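Proline iminopeptidase-related protein (Thermus thermophilus, PDB 2YYS) is of unconfirmed function but has the fold of an alpha/beta hydrolase of the S33 family and may act as a peptidase. Local coordinates at residues 80-85 with 109-114; 105-110 with 208-213. All coordinates share one frame; numbering follows the deposited sequence.

After four strands and helix 40-46, the chain enters helix 78-91, passes through strand 97-102, and returns as helix 105-115; contact 1 closes this short excursion of 23 residues. Contact 2 starts on that same second helix and closes a much longer path of 97 residues, through strand 119-125 and five helices from 131 to 202, to the segment 208-213. The closures neither nest nor truly cross; they follow one another, meeting on helix 105-115, where the segments share Ala109 and Leu110. Helix 105-115 thus joins helix 78-91 through one flank and the segment leading toward strand 221-226 through another. A probable hydrogen bond between Glu111 and Tyr210 links the contacts directly.

Contact 1: residues 80-85 with 109-114; sequences ALVEDT and ALEVLR
The branched side chain of Val82 overlaps both Glu111 and Val112, joining two helices of the alpha/beta hydrolase fold: helix 78-91 and helix 105-115, which follows strand 97-102 after the turn that forms the nucleophile elbow in relatives. The axes of 80-85 and 109-114 approach to 9.1 Å, crossing at -62°, and Val82 spreads one methyl to each neighbour. Val82 CG2 presses closely on the aliphatic base of the glutamate, 3.4 Å from Glu111 CB, while Val82 CG1 lies 3.8 Å from Val112 CG2. The two valines run alongside each other, pointing opposite ways. Beneath them Val112 continues onto Leu99 and Ala119, so the same residue faces the central sheet.

Beyond its CB, Glu111 bends away from Val82. Arg114 meets its carboxylate with NE and NH2, one nitrogen to each oxygen: NE lies 2.9 Å from Glu111 OE2 and NH2 2.9 Å from Glu111 OE1, both bonds nearly straight and close to the guanidinium plane. OE2 probably also hydrogen-bonds Tyr210 OH. An alanine at Glu111 would keep the CB that meets Val82 but would probably leave the Arg114 guanidinium without its charge partner and the Tyr210 hydroxyl without its carboxylate partner.

One turn on from Val82, Thr85 adds CB against Val112 CG2; with OG1 beside its own backbone N (chi1 -56°), this hydroxyl reaches back to donate to Leu81 O at 2.9 Å.

Contact 2: residues 105-110 with 208-213; sequences GAVVAL and LDYTPY
Tyr210 lays its ring against the shallow groove between Val107 and Leu110, two side chains three residues apart on helix 105-115. Val107 CG1 is the bump on one face of the ring, set toward the rim and 4.1 Å from Tyr210 CD1. Leu110 approaches obliquely nearer the hydroxyl end, its CB 3.8 Å from Tyr210 CE2, with CD1 close to the same carbon. The opposite face receives Tyr213 CB, likewise toward the rim. With CG anti to its backbone N (chi1 -167°), Tyr210 sends the ring out toward the helix, its OH end by Leu110 and on toward Glu111. Leu208 adds a looser contact from the other end of the segment, with CD2 4.5 Å from Val107 CG1.

The segment itself is shaped by an Asx turn, in which Asp209 OD1 accepts from Thr211 N, and by a 3-10 turn through 211-213. Leu208 and Tyr210 make backbone hydrogen bonds to Phe131 at the start of helix 131-141 and to Val129 in the link from strand 119-125. Val107 also touches Val78 of helix 78-91, Leu110 reaches Leu243 of helix 236-243, and Val108 and Ala109 rest on Leu31 of strand 27-31.

Contact 1: residues 80-85 with 109-114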
loop_
_atom_site.group_PDB
_atom_site.type_symbol
_atom_site.label_atom_id
_atom_site.label_comp_id
_atom_site.label_asym_id
_atom_site.label_seq_id
_atom_site.Cartn_x
_atom_site.Cartn_y
_atom_site.Cartn_z
ATOM N N ALA A 80 14.679 -4.541 1.355
ATOM C CA ALA A 80 15.201 -3.217 1.021
ATOM C C ALA A 80 14.146 -2.132 1.241
ATOM O O ALA A 80 14.462 -1.064 1.757
ATOM C CB ALA A 80 15.695 -3.187 -0.415
ATOM N N LEU A 81 12.896 -2.411 0.871
ATOM C CA LEU A 81 11.802 -1.459 1.080
ATOM C C LEU A 81 11.541 -1.220 2.566
ATOM O O LEU A 81 11.238 -0.111 2.986
ATOM C CB LEU A 81 10.518 -1.947 0.395
ATOM C CG LEU A 81 10.533 -2.099 -1.133
ATOM C CD1 LEU A 81 9.127 -2.358 -1.693
ATOM C CD2 LEU A 81 11.135 -0.900 -1.827
ATOM N N VAL A 82 11.661 -2.278 3.353
ATOM C CA VAL A 82 11.477 -2.204 4.785
ATOM C C VAL A 82 12.580 -1.368 5.415
ATOM O O VAL A 82 12.317 -0.445 6.183
ATOM C CB VAL A 82 11.454 -3.622 5.379
ATOM C CG1 VAL A 82 11.606 -3.613 6.894
ATOM C CG2 VAL A 82 10.160 -4.321 4.974
ATOM N N GLU A 83 13.812 -1.671 5.044
ATOM C CA GLU A 83 14.980 -1.018 5.630
ATOM C C GLU A 83 15.037 0.461 5.237
ATOM O O GLU A 83 15.372 1.317 6.059
ATOM C CB GLU A 83 16.245 -1.786 5.220
ATOM C CG GLU A 83 16.374 -3.109 5.990
ATOM C CD GLU A 83 17.091 -4.226 5.233
ATOM O OE1 GLU A 83 16.852 -5.418 5.559
ATOM O OE2 GLU A 83 17.884 -3.927 4.311
ATOM N N ASP A 84 14.654 0.754 3.990
ATOM C CA ASP A 84 14.533 2.124 3.516
ATOM C C ASP A 84 13.604 2.932 4.401
ATOM O O ASP A 84 13.850 4.091 4.658
ATOM C CB ASP A 84 13.944 2.154 2.105
ATOM C CG ASP A 84 14.963 1.876 1.030
ATOM O OD1 ASP A 84 16.174 1.741 1.335
ATOM O OD2 ASP A 84 14.614 1.794 -0.162
ATOM N N THR A 85 12.519 2.317 4.850
ATOM C CA THR A 85 11.540 3.041 5.642
ATOM C C THR A 85 12.201 3.513 6.941
ATOM O O THR A 85 12.049 4.663 7.338
ATOM C CB THR A 85 10.311 2.164 5.917
ATOM O OG1 THR A 85 9.759 1.707 4.675
ATOM C CG2 THR A 85 9.199 2.978 6.556
ATOM N N ALA A 109 4.666 -2.802 5.316
ATOM C CA ALA A 109 4.263 -2.332 6.645
ATOM C C ALA A 109 4.327 -3.435 7.711
ATOM O O ALA A 109 4.800 -3.209 8.811
ATOM C CB ALA A 109 2.865 -1.762 6.593
ATOM N N LEU A 110 3.842 -4.620 7.369
ATOM C CA LEU A 110 3.867 -5.754 8.286
ATOM C C LEU A 110 5.292 -6.201 8.594
ATOM O O LEU A 110 5.597 -6.529 9.729
ATOM C CB LEU A 110 3.046 -6.917 7.729
ATOM C CG LEU A 110 1.557 -6.573 7.699
ATOM C CD1 LEU A 110 0.817 -7.424 6.693
ATOM C CD2 LEU A 110 0.953 -6.721 9.083
ATOM N N GLU A 111 6.169 -6.183 7.595
ATOM C CA GLU A 111 7.578 -6.476 7.826
ATOM C C GLU A 111 8.274 -5.392 8.651
ATOM O O GLU A 111 9.127 -5.709 9.477
ATOM C CB GLU A 111 8.316 -6.699 6.510
ATOM C CG GLU A 111 8.112 -8.096 5.967
ATOM C CD GLU A 111 8.749 -9.138 6.867
ATOM O OE1 GLU A 111 10.003 -9.200 6.902
ATOM O OE2 GLU A 111 7.994 -9.855 7.566
ATOM N N VAL A 112 7.909 -4.127 8.444
ATOM C CA VAL A 112 8.427 -3.045 9.288
ATOM C C VAL A 112 7.992 -3.270 10.743
ATOM O O VAL A 112 8.806 -3.195 11.649
ATOM C CB VAL A 112 7.974 -1.657 8.798
ATOM C CG1 VAL A 112 8.208 -0.595 9.866
ATOM C CG2 VAL A 112 8.698 -1.269 7.523
ATOM N N LEU A 113 6.714 -3.545 10.965
ATOM C CA LEU A 113 6.227 -3.840 12.317
ATOM C C LEU A 113 6.945 -5.030 12.953
ATOM O O LEU A 113 7.336 -4.979 14.110
ATOM C CB LEU A 113 4.728 -4.114 12.308
ATOM C CG LEU A 113 3.811 -2.907 12.158
ATOM C CD1 LEU A 113 2.425 -3.384 11.749
ATOM C CD2 LEU A 113 3.744 -2.113 13.431
ATOM N N ARG A 114 7.132 -6.096 12.190
ATOM C CA ARG A 114 7.705 -7.315 12.736
ATOM C C ARG A 114 9.145 -7.084 13.188
ATOM O O ARG A 114 9.546 -7.537 14.260
ATOM C CB ARG A 114 7.652 -8.429 11.700
ATOM C CG ARG A 114 8.034 -9.800 12.249
ATOM C CD ARG A 114 8.041 -10.900 11.210
ATOM N NE ARG A 114 9.019 -10.669 10.146
ATOM C CZ ARG A 114 10.340 -10.864 10.235
ATOM N NH1 ARG A 114 10.904 -11.305 11.354
ATOM N NH2 ARG A 114 11.109 -10.621 9.189
#

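Contact 2: residues 105-110 with 208-213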
loop_
_atom_site.group_PDB
_atom_site.type_symbol
_atom_site.label_atom_id
_atom_site.label_comp_id
_atom_site.label_asym_id
_atom_site.label_seq_id
_atom_site.Cartn_x
_atom_site.Cartn_y
_atom_site.Cartn_z
ATOM N N GLY A 105 1.930 -2.251 -0.328
ATOM C CA GLY A 105 2.443 -1.543 0.826
ATOM C C GLY A 105 2.238 -2.296 2.130
ATOM O O GLY A 105 3.042 -2.160 3.049
ATOM N N ALA A 106 1.149 -3.061 2.219
ATOM C CA ALA A 106 0.848 -3.842 3.419
ATOM C C ALA A 106 1.958 -4.808 3.804
ATOM O O ALA A 106 2.258 -4.931 4.973
ATOM C CB ALA A 106 -0.449 -4.604 3.263
ATOM N N VAL A 107 2.530 -5.522 2.837
ATOM C CA VAL A 107 3.619 -6.458 3.139
ATOM C C VAL A 107 4.799 -5.707 3.725
ATOM O O VAL A 107 5.438 -6.182 4.671
ATOM C CB VAL A 107 4.087 -7.265 1.900
ATOM C CG1 VAL A 107 5.325 -8.113 2.219
ATOM C CG2 VAL A 107 2.988 -8.175 1.434
ATOM N N VAL A 108 5.092 -4.538 3.161
ATOM C CA VAL A 108 6.194 -3.740 3.653
ATOM C C VAL A 108 5.881 -3.281 5.077
ATOM O O VAL A 108 6.729 -3.378 5.945
ATOM C CB VAL A 108 6.502 -2.521 2.745
ATOM C CG1 VAL A 108 7.671 -1.727 3.297
ATOM C CG2 VAL A 108 6.799 -2.977 1.306
ATOM N N ALA A 109 4.666 -2.802 5.316
ATOM C CA ALA A 109 4.263 -2.332 6.645
ATOM C C ALA A 109 4.327 -3.435 7.711
ATOM O O ALA A 109 4.800 -3.209 8.811
ATOM C CB ALA A 109 2.865 -1.762 6.593
ATOM N N LEU A 110 3.842 -4.620 7.369
ATOM C CA LEU A 110 3.867 -5.754 8.286
ATOM C C LEU A 110 5.292 -6.201 8.594
ATOM O O LEU A 110 5.597 -6.529 9.729
ATOM C CB LEU A 110 3.046 -6.917 7.729
ATOM C CG LEU A 110 1.557 -6.573 7.699
ATOM C CD1 LEU A 110 0.817 -7.424 6.693
ATOM C CD2 LEU A 110 0.953 -6.721 9.083
ATOM N N LEU A 208 4.903 -15.010 -4.058
ATOM C CA LEU A 208 4.934 -14.624 -2.652
ATOM C C LEU A 208 3.556 -14.730 -2.005
ATOM O O LEU A 208 2.634 -14.001 -2.361
ATOM C CB LEU A 208 5.484 -13.208 -2.463
ATOM C CG LEU A 208 5.415 -12.686 -1.020
ATOM C CD1 LEU A 208 6.281 -13.534 -0.064
ATOM C CD2 LEU A 208 5.817 -11.222 -0.967
ATOM N N ASP A 209 3.434 -15.648 -1.058
ATOM C CA ASP A 209 2.297 -15.689 -0.161
ATOM C C ASP A 209 2.766 -15.385 1.253
ATOM O O ASP A 209 3.281 -16.252 1.945
ATOM C CB ASP A 209 1.617 -17.057 -0.213
ATOM C CG ASP A 209 0.422 -17.146 0.704
ATOM O OD1 ASP A 209 -0.086 -16.088 1.136
ATOM O OD2 ASP A 209 -0.081 -18.236 1.043
ATOM N N TYR A 210 2.566 -14.141 1.677
ATOM C CA TYR A 210 2.936 -13.680 3.008
ATOM C C TYR A 210 2.019 -14.207 4.133
ATOM O O TYR A 210 2.318 -14.029 5.323
ATOM C CB TYR A 210 2.955 -12.135 3.018
ATOM C CG TYR A 210 3.621 -11.536 4.225
ATOM C CD1 TYR A 210 4.999 -11.608 4.385
ATOM C CD2 TYR A 210 2.875 -10.931 5.229
ATOM C CE1 TYR A 210 5.628 -11.070 5.508
ATOM C CE2 TYR A 210 3.485 -10.402 6.356
ATOM C CZ TYR A 210 4.866 -10.469 6.487
ATOM O OH TYR A 210 5.481 -9.943 7.599
ATOM N N THR A 211 0.904 -14.839 3.764
ATOM C CA THR A 211 -0.088 -15.311 4.738
ATOM C C THR A 211 0.466 -16.015 5.985
ATOM O O THR A 211 0.033 -15.690 7.094
ATOM C CB THR A 211 -1.109 -16.245 4.074
ATOM O OG1 THR A 211 -1.726 -15.592 2.962
ATOM C CG2 THR A 211 -2.261 -16.554 5.018
ATOM N N PRO A 212 1.376 -16.980 5.842
ATOM C CA PRO A 212 1.843 -17.743 7.018
ATOM C C PRO A 212 2.578 -16.898 8.060
ATOM O O PRO A 212 2.680 -17.309 9.205
ATOM C CB PRO A 212 2.795 -18.800 6.425
ATOM C CG PRO A 212 2.534 -18.816 4.964
ATOM C CD PRO A 212 2.041 -17.432 4.607
ATOM N N TYR A 213 3.069 -15.729 7.663
ATOM C CA TYR A 213 3.818 -14.854 8.556
ATOM C C TYR A 213 2.899 -13.932 9.354
ATOM O O TYR A 213 3.348 -13.254 10.274
ATOM C CB TYR A 213 4.889 -14.093 7.756
ATOM C CG TYR A 213 5.723 -15.049 6.908
ATOM C CD1 TYR A 213 6.547 -16.005 7.507
ATOM C CD2 TYR A 213 5.648 -15.038 5.513
ATOM C CE1 TYR A 213 7.301 -16.915 6.734
ATOM C CE2 TYR A 213 6.398 -15.943 4.730
ATOM C CZ TYR A 213 7.221 -16.879 5.354
ATOM O OH TYR A 213 7.962 -17.781 4.605
#